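Local coordinates for putative exported protein (Peptoclostridium difficile, PDB 5TTA) that is of unknown function but is probably exported, its full-length form apparently starting with a signal sequence, and belongs to the DUF5780 family of the E-set clan, at residues T53-P58 against W194-G199; A71-E76 against Q212-D217; L80-N85 against K231-K236. One frame throughout, in Å; residues are numbered along the deposited sequence.

Three pairings cross one another along the chain: 53-58, 71-76 and 80-85 follow in order, and their partners 194-199, 212-217 and 231-236 come in that same order, so every loop crosses the other two and none nests. Contact 1 closes its loop by joining the connection before strand 58-66 to strand 194-195 and the turn after it. Contact 2 pairs strands 72-82 and 205-215 inside the antiparallel sheet, about 33 Å from contact 1 between centres and on the opposite side of the chain's centre. Contact 3 uses the far end of strand 72-82, where the last turn of helix 226-233 and the turn that follows pack on it, about 27 Å from contact 2 between centres.

Contact 1: T53-P58 against W194-G199; sequences TPYHWP and WKQSTG
Pro58 stands across the indole of Trp194 at about a right angle, its CD and CG over one face: CD sits 3.4 Å from the centroid of the six-membered ring and only 6° off the ring normal, a CH-pi contact. CG of the same proline lies over the CG-CD2 bond of the five-membered ring, 3.5 Å from Trp194 CD2. On the opposite face, toward the rim, lies CA of Gln196, sandwiching the indole. Trp194 gets there with CG anti to its backbone N, carrying the ring to the 53-58 loop. At its far edge Tyr55 O lies in the ring plane, 3.6 Å from Trp194 CZ2; His56 O comes closer to the same carbon, 3.3 Å, at an oblique angle. At the pyrrole edge a water accepts from Trp194 NE1 and donates to His56 O. Trp57 approaches obliquely, its five-membered ring inclined at 72° to the six-membered ring of Trp194, with Trp57 CD1 3.7 Å from Trp194 CH2.

Gln196 runs out extended alongside Tyr55, its amide plane oblique to the phenol ring, whose OH is hydrogen-bonded to Asp115 OD2. Gln196 NE2 donates to Tyr55 O over 3.1 Å in a nearly straight bond (163°), arriving in the carbonyl plane on a lone pair. The same nitrogen also bonds Gly117 O, which accepts from Trp57 NE1 as well, while Gln196 OE1 takes the backbone N of Val119. A type I turn, Thr53 to His56, with an ST turn at Thr53 OG1, presents the Tyr55 carbonyl. With both ends of its amide engaged, Gln196 has its flip state fixed and ties its own turn to the 53-58 loop and to the loop holding Gly117 and Val119; the indole adds apolar packing and a bridging water.

Contact 2: A71-E76 against Q212-D217; sequences AIMDYE and QVTFND
Met73, a selenomethionine, has CG between its backbone N and carbonyl carbon (chi1 85°), which, with an extended chi2, brings SE to 3.5 Å from Phe215 O; Met73 CB lies 3.1 Å from Asn216 OD1. Gln212 CG takes the same kind of position, setting its extended chain beside that of Glu76. There the amide and carboxylate stack with planes 7° apart, Gln212 CG 3.8 Å from Glu76 OE2, and the carboxylate is paired with Lys211. These strands, 72-76 and 212-215, run antiparallel at 166° in the five-stranded antiparallel sheet and are interrupted by a classic beta bulge: Met73 and Asp74 both face Thr214, whose O accepts from Met73 N (2.8 Å) and Asp74 N (3.1 Å). Thr214 N returns a bond to Asp74 O at 2.9 Å. On the face carrying Tyr75 and Val213, Tyr75 CB touches Val213 CG1. Past the bulge Ile72 CG1 meets Phe215 CE1 at 3.7 Å, and Ala71 O accepts from Asn216 N. Met73 also packs on helix 156-175, and Asp74 forms a salt bridge with Arg135.

Contact 3: L80-N85 against K231-K236; sequences LAYDKN and KSFQGK
Tyr82 directs its phenol into the carbonyls of a turn: Tyr82 OH stands 2.8 Å from Phe233 O and 3.3 Å from Lys236 O, the longer approach being at most a weak bond. The ring comes edge-on to the second oxygen, which lies in the ring plane 3.1 Å from Tyr82 CE2. With CG anti to the carbonyl carbon (chi1 -67°), the ring is carried off the strand so that its hydroxyl arrives at the two turn carbonyls. A water lies 3.2 Å from Tyr82 OH and accepts from Gly235 N, so the hydroxyl is linked to the turn's backbone at a further point.

The turn is of type II, from Phe233 to Lys236, closed by Lys236 N bonding to Phe233 O at 3.0 Å; it begins on Phe233, the last residue of helix 226-233, and Gln234 is the first to leave helical geometry, with Gly235 at positive phi. Through it the helix end is docked on the late part of strand 72-82, in the antiparallel sheet that also holds strand 205-215.

Beside the phenol the contact is apolar. Leu80 crosses Phe233 at about a right angle, and its CD1 branch meets Phe233 CB at 3.4 Å, while CD2 approaches Gln234 CB at 4.0 Å. Ile207 of strand 205-215 touches Leu80, Tyr82 and Phe233 together. Gln234 is extended, and its OE1 is hydrogen-bonded to Ser131 OG.

Contact 1: T53-P58 against W194-G199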
# COMPACT_ATOMS: atom_id res chain seq x y z
N THR A 53 -7.21 21.48 23.66
CA THR A 53 -6.84 22.71 22.97
C THR A 53 -7.90 23.76 23.23
O THR A 53 -8.97 23.46 23.78
CB THR A 53 -6.67 22.45 21.47
OG1 THR A 53 -7.97 22.35 20.86
CG2 THR A 53 -5.90 21.17 21.23
N PRO A 54 -7.65 25.03 22.85
CA PRO A 54 -8.71 26.05 22.99
C PRO A 54 -9.92 25.81 22.08
O PRO A 54 -10.94 26.48 22.28
CB PRO A 54 -7.99 27.36 22.65
CG PRO A 54 -6.70 26.98 22.00
CD PRO A 54 -6.34 25.62 22.51
N TYR A 55 -9.85 24.89 21.12
CA TYR A 55 -10.98 24.62 20.23
C TYR A 55 -11.85 23.48 20.73
O TYR A 55 -12.98 23.34 20.24
CB TYR A 55 -10.48 24.32 18.82
CG TYR A 55 -9.46 25.36 18.35
CD1 TYR A 55 -8.09 25.10 18.39
CD2 TYR A 55 -9.87 26.61 17.93
CE1 TYR A 55 -7.16 26.06 17.99
CE2 TYR A 55 -8.95 27.58 17.52
CZ TYR A 55 -7.60 27.29 17.56
OH TYR A 55 -6.68 28.26 17.16
N HIS A 56 -11.36 22.68 21.67
CA HIS A 56 -12.17 21.66 22.36
C HIS A 56 -13.00 20.84 21.38
O HIS A 56 -14.22 20.72 21.49
CB HIS A 56 -13.06 22.32 23.42
CG HIS A 56 -12.29 23.06 24.47
ND1 HIS A 56 -11.49 22.42 25.39
CD2 HIS A 56 -12.19 24.38 24.74
CE1 HIS A 56 -10.93 23.31 26.19
NE2 HIS A 56 -11.34 24.51 25.81
N TRP A 57 -12.31 20.23 20.42
CA TRP A 57 -13.04 19.46 19.42
C TRP A 57 -13.65 18.21 20.07
O TRP A 57 -13.03 17.59 20.94
CB TRP A 57 -12.13 19.05 18.28
CG TRP A 57 -11.86 20.15 17.26
CD1 TRP A 57 -12.16 21.49 17.37
CD2 TRP A 57 -11.20 19.98 16.01
NE1 TRP A 57 -11.75 22.16 16.23
CE2 TRP A 57 -11.15 21.25 15.39
CE3 TRP A 57 -10.67 18.87 15.34
CZ2 TRP A 57 -10.59 21.44 14.12
CZ3 TRP A 57 -10.11 19.06 14.08
CH2 TRP A 57 -10.06 20.34 13.50
N PRO A 58 -14.86 17.82 19.65
CA PRO A 58 -15.54 16.65 20.23
C PRO A 58 -15.19 15.35 19.52
O PRO A 58 -15.11 15.28 18.30
CB PRO A 58 -17.03 16.96 19.98
CG PRO A 58 -17.03 17.69 18.65
CD PRO A 58 -15.68 18.52 18.64
N TRP A 194 -22.74 19.50 17.42
CA TRP A 194 -21.90 20.24 18.35
C TRP A 194 -21.95 21.73 17.99
O TRP A 194 -21.94 22.10 16.82
CB TRP A 194 -20.47 19.70 18.27
CG TRP A 194 -19.39 20.41 19.01
CD1 TRP A 194 -19.28 20.62 20.35
CD2 TRP A 194 -18.21 20.98 18.42
NE1 TRP A 194 -18.09 21.30 20.64
CE2 TRP A 194 -17.43 21.53 19.47
CE3 TRP A 194 -17.75 21.08 17.11
CZ2 TRP A 194 -16.20 22.17 19.23
CZ3 TRP A 194 -16.51 21.70 16.88
CH2 TRP A 194 -15.76 22.23 17.94
N LYS A 195 -22.05 22.57 19.01
CA LYS A 195 -21.92 24.01 18.84
C LYS A 195 -20.64 24.46 19.55
O LYS A 195 -20.57 24.45 20.78
CB LYS A 195 -23.14 24.77 19.37
CG LYS A 195 -23.07 26.25 19.03
CD LYS A 195 -24.29 27.01 19.51
CE LYS A 195 -25.46 26.81 18.57
NZ LYS A 195 -25.11 27.23 17.18
N GLN A 196 -19.64 24.85 18.76
CA GLN A 196 -18.33 25.14 19.33
C GLN A 196 -18.39 26.33 20.28
O GLN A 196 -17.75 26.32 21.34
CB GLN A 196 -17.32 25.37 18.21
CG GLN A 196 -15.91 25.73 18.71
CD GLN A 196 -14.88 25.78 17.59
OE1 GLN A 196 -15.14 26.33 16.52
NE2 GLN A 196 -13.71 25.19 17.84
N SER A 197 -19.17 27.36 19.92
CA SER A 197 -19.21 28.59 20.71
C SER A 197 -19.65 28.34 22.15
O SER A 197 -19.19 29.01 23.07
CB SER A 197 -20.13 29.61 20.04
OG SER A 197 -21.47 29.15 19.97
N THR A 198 -20.54 27.37 22.37
CA THR A 198 -21.06 27.09 23.71
C THR A 198 -20.54 25.80 24.32
O THR A 198 -20.76 25.58 25.52
CB THR A 198 -22.58 27.01 23.67
OG1 THR A 198 -22.96 25.97 22.76
CG2 THR A 198 -23.17 28.35 23.24
N GLY A 199 -19.87 24.95 23.55
CA GLY A 199 -19.45 23.66 24.02
C GLY A 199 -20.55 22.62 24.11
O GLY A 199 -20.28 21.50 24.55
O HOH W 1 -16.37 22.09 22.88

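Contact 2: A71-E76 against Q212-D217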
# COMPACT_ATOMS: atom_id res chain seq x y z
N ALA A 71 -4.28 -11.47 19.67
CA ALA A 71 -4.22 -10.10 19.18
C ALA A 71 -5.34 -9.82 18.18
O ALA A 71 -5.64 -10.66 17.32
CB ALA A 71 -2.87 -9.85 18.52
N ILE A 72 -5.93 -8.64 18.27
CA ILE A 72 -7.08 -8.26 17.43
C ILE A 72 -6.60 -7.32 16.32
O ILE A 72 -6.17 -6.19 16.59
CB ILE A 72 -8.19 -7.62 18.28
CG1 ILE A 72 -8.87 -8.70 19.14
CG2 ILE A 72 -9.22 -6.89 17.38
CD1 ILE A 72 -9.75 -8.15 20.25
N MSE A 73 -6.67 -7.79 15.08
CA MSE A 73 -6.18 -7.00 13.96
C MSE A 73 -7.27 -6.13 13.31
O MSE A 73 -6.93 -5.15 12.65
CB MSE A 73 -5.53 -7.90 12.89
CG MSE A 73 -6.46 -8.53 11.89
SE MSE A 73 -5.45 -9.65 10.62
CE MSE A 73 -4.51 -8.28 9.73
N ASP A 74 -8.56 -6.47 13.48
CA ASP A 74 -9.62 -5.64 12.94
C ASP A 74 -10.88 -5.82 13.78
O ASP A 74 -11.02 -6.79 14.52
CB ASP A 74 -9.89 -5.97 11.44
CG ASP A 74 -10.65 -4.86 10.69
OD1 ASP A 74 -10.87 -3.75 11.24
OD2 ASP A 74 -11.04 -5.10 9.53
N TYR A 75 -11.77 -4.84 13.72
CA TYR A 75 -13.05 -4.97 14.41
C TYR A 75 -14.10 -4.19 13.64
O TYR A 75 -13.78 -3.37 12.78
CB TYR A 75 -12.99 -4.50 15.89
CG TYR A 75 -12.58 -3.05 16.10
CD1 TYR A 75 -13.35 -1.99 15.60
CD2 TYR A 75 -11.46 -2.73 16.87
CE1 TYR A 75 -12.98 -0.67 15.80
CE2 TYR A 75 -11.10 -1.42 17.09
CZ TYR A 75 -11.86 -0.39 16.55
OH TYR A 75 -11.47 0.92 16.78
N GLU A 76 -15.36 -4.47 13.94
CA GLU A 76 -16.48 -3.64 13.52
C GLU A 76 -17.30 -3.35 14.77
O GLU A 76 -17.72 -4.29 15.47
CB GLU A 76 -17.33 -4.31 12.44
CG GLU A 76 -16.52 -4.60 11.19
CD GLU A 76 -17.33 -5.25 10.07
OE1 GLU A 76 -16.72 -5.51 9.00
OE2 GLU A 76 -18.54 -5.51 10.25
N GLN A 212 -18.24 -7.65 15.03
CA GLN A 212 -17.32 -8.77 14.82
C GLN A 212 -15.90 -8.30 15.11
O GLN A 212 -15.62 -7.10 15.18
CB GLN A 212 -17.41 -9.32 13.40
CG GLN A 212 -17.01 -8.34 12.30
CD GLN A 212 -16.93 -9.04 10.94
OE1 GLN A 212 -17.92 -9.55 10.44
NE2 GLN A 212 -15.74 -9.09 10.37
N VAL A 213 -14.99 -9.26 15.23
CA VAL A 213 -13.56 -8.95 15.33
C VAL A 213 -12.79 -9.97 14.50
O VAL A 213 -13.25 -11.09 14.27
CB VAL A 213 -12.98 -8.92 16.77
CG1 VAL A 213 -13.82 -8.07 17.75
CG2 VAL A 213 -12.71 -10.30 17.31
N THR A 214 -11.60 -9.56 14.07
CA THR A 214 -10.70 -10.40 13.29
C THR A 214 -9.38 -10.50 14.04
O THR A 214 -8.79 -9.46 14.37
CB THR A 214 -10.45 -9.83 11.89
OG1 THR A 214 -11.70 -9.62 11.22
CG2 THR A 214 -9.56 -10.78 11.08
N PHE A 215 -8.94 -11.72 14.34
CA PHE A 215 -7.69 -11.91 15.07
C PHE A 215 -6.50 -12.00 14.11
O PHE A 215 -6.66 -12.08 12.88
CB PHE A 215 -7.78 -13.15 15.97
CG PHE A 215 -8.89 -13.08 16.99
CD1 PHE A 215 -8.74 -12.36 18.17
CD2 PHE A 215 -10.08 -13.76 16.78
CE1 PHE A 215 -9.75 -12.30 19.12
CE2 PHE A 215 -11.11 -13.71 17.73
CZ PHE A 215 -10.94 -12.99 18.89
N ASN A 216 -5.30 -11.95 14.68
CA ASN A 216 -4.08 -11.94 13.87
C ASN A 216 -3.90 -13.21 13.07
O ASN A 216 -3.20 -13.18 12.05
CB ASN A 216 -2.84 -11.71 14.74
CG ASN A 216 -2.50 -10.24 14.86
OD1 ASN A 216 -3.35 -9.38 14.61
ND2 ASN A 216 -1.26 -9.93 15.26
N ASP A 217 -4.49 -14.33 13.49
CA ASP A 217 -4.36 -15.54 12.70
C ASP A 217 -5.35 -15.59 11.53
O ASP A 217 -5.38 -16.59 10.82
CB ASP A 217 -4.53 -16.78 13.59
CG ASP A 217 -5.94 -16.94 14.14
OD1 ASP A 217 -6.70 -15.95 14.20
OD2 ASP A 217 -6.29 -18.07 14.51

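Contact 3: L80-N85 against K231-K236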
# COMPACT_ATOMS: atom_id res chain seq x y z
N LEU A 80 -24.89 3.96 18.31
CA LEU A 80 -26.19 4.61 18.28
C LEU A 80 -26.12 5.79 19.23
O LEU A 80 -25.37 5.77 20.20
CB LEU A 80 -27.30 3.65 18.73
CG LEU A 80 -27.39 2.39 17.87
CD1 LEU A 80 -28.44 1.43 18.51
CD2 LEU A 80 -27.84 2.74 16.47
N ALA A 81 -26.87 6.85 18.91
CA ALA A 81 -26.79 8.09 19.67
C ALA A 81 -28.17 8.53 20.14
O ALA A 81 -29.16 8.33 19.44
CB ALA A 81 -26.16 9.21 18.82
N TYR A 82 -28.22 9.15 21.33
CA TYR A 82 -29.46 9.55 21.97
C TYR A 82 -29.30 10.93 22.57
O TYR A 82 -28.23 11.25 23.09
CB TYR A 82 -29.87 8.55 23.08
CG TYR A 82 -30.24 7.24 22.48
CD1 TYR A 82 -29.26 6.30 22.15
CD2 TYR A 82 -31.57 6.96 22.19
CE1 TYR A 82 -29.60 5.11 21.52
CE2 TYR A 82 -31.92 5.78 21.58
CZ TYR A 82 -30.95 4.86 21.26
OH TYR A 82 -31.35 3.71 20.65
N ASP A 83 -30.38 11.72 22.54
CA ASP A 83 -30.40 13.01 23.24
C ASP A 83 -30.63 12.81 24.74
O ASP A 83 -30.76 11.69 25.25
CB ASP A 83 -31.42 13.98 22.61
CG ASP A 83 -32.88 13.71 23.03
OD1 ASP A 83 -33.20 12.81 23.85
OD2 ASP A 83 -33.76 14.43 22.50
N LYS A 84 -30.69 13.93 25.47
CA LYS A 84 -30.76 13.87 26.92
C LYS A 84 -32.05 13.23 27.42
O LYS A 84 -32.11 12.84 28.59
CB LYS A 84 -30.62 15.27 27.51
CG LYS A 84 -31.79 16.19 27.20
CD LYS A 84 -31.50 17.63 27.57
CE LYS A 84 -32.76 18.49 27.43
NZ LYS A 84 -32.57 19.90 27.87
N ASN A 85 -33.07 13.12 26.57
CA ASN A 85 -34.36 12.56 26.95
C ASN A 85 -34.58 11.14 26.42
O ASN A 85 -35.71 10.63 26.49
CB ASN A 85 -35.48 13.49 26.47
CG ASN A 85 -35.42 14.86 27.14
OD1 ASN A 85 -35.26 14.97 28.35
ND2 ASN A 85 -35.53 15.92 26.33
N LYS A 231 -31.78 -4.43 16.32
CA LYS A 231 -33.22 -4.34 16.16
C LYS A 231 -33.89 -3.73 17.39
O LYS A 231 -34.83 -2.94 17.27
CB LYS A 231 -33.79 -5.73 15.83
CG LYS A 231 -35.31 -5.77 15.59
CD LYS A 231 -35.76 -4.66 14.63
CE LYS A 231 -35.16 -4.80 13.24
NZ LYS A 231 -35.75 -3.83 12.27
N SER A 232 -33.39 -4.06 18.59
CA SER A 232 -34.00 -3.52 19.80
C SER A 232 -33.78 -2.01 19.95
O SER A 232 -34.64 -1.31 20.50
CB SER A 232 -33.43 -4.23 21.03
OG SER A 232 -33.76 -5.60 21.01
N PHE A 233 -32.65 -1.50 19.49
CA PHE A 233 -32.26 -0.13 19.81
C PHE A 233 -32.34 0.85 18.64
O PHE A 233 -32.68 2.00 18.85
CB PHE A 233 -30.84 -0.09 20.38
CG PHE A 233 -30.71 -0.62 21.80
CD1 PHE A 233 -29.97 -1.77 22.07
CD2 PHE A 233 -31.32 0.05 22.86
CE1 PHE A 233 -29.84 -2.26 23.38
CE2 PHE A 233 -31.19 -0.44 24.16
CZ PHE A 233 -30.44 -1.59 24.42
N GLN A 234 -31.98 0.45 17.41
CA GLN A 234 -31.74 1.46 16.36
C GLN A 234 -33.03 2.17 16.00
O GLN A 234 -34.03 1.53 15.65
CB GLN A 234 -31.11 0.84 15.11
CG GLN A 234 -31.10 1.83 13.93
CD GLN A 234 -30.27 1.37 12.75
OE1 GLN A 234 -29.54 2.17 12.14
NE2 GLN A 234 -30.40 0.11 12.39
N GLY A 235 -33.02 3.50 16.13
CA GLY A 235 -34.19 4.32 15.90
C GLY A 235 -35.31 4.18 16.91
O GLY A 235 -36.42 4.61 16.62
N LYS A 236 -35.05 3.63 18.10
CA LYS A 236 -36.07 3.45 19.13
C LYS A 236 -35.75 4.30 20.35
O LYS A 236 -34.58 4.47 20.71
CB LYS A 236 -36.16 1.99 19.57
CG LYS A 236 -36.14 0.98 18.45
CD LYS A 236 -37.52 0.79 17.85
CE LYS A 236 -37.69 -0.64 17.33
NZ LYS A 236 -37.87 -1.67 18.42
O HOH W 2 -30.88 4.69 17.69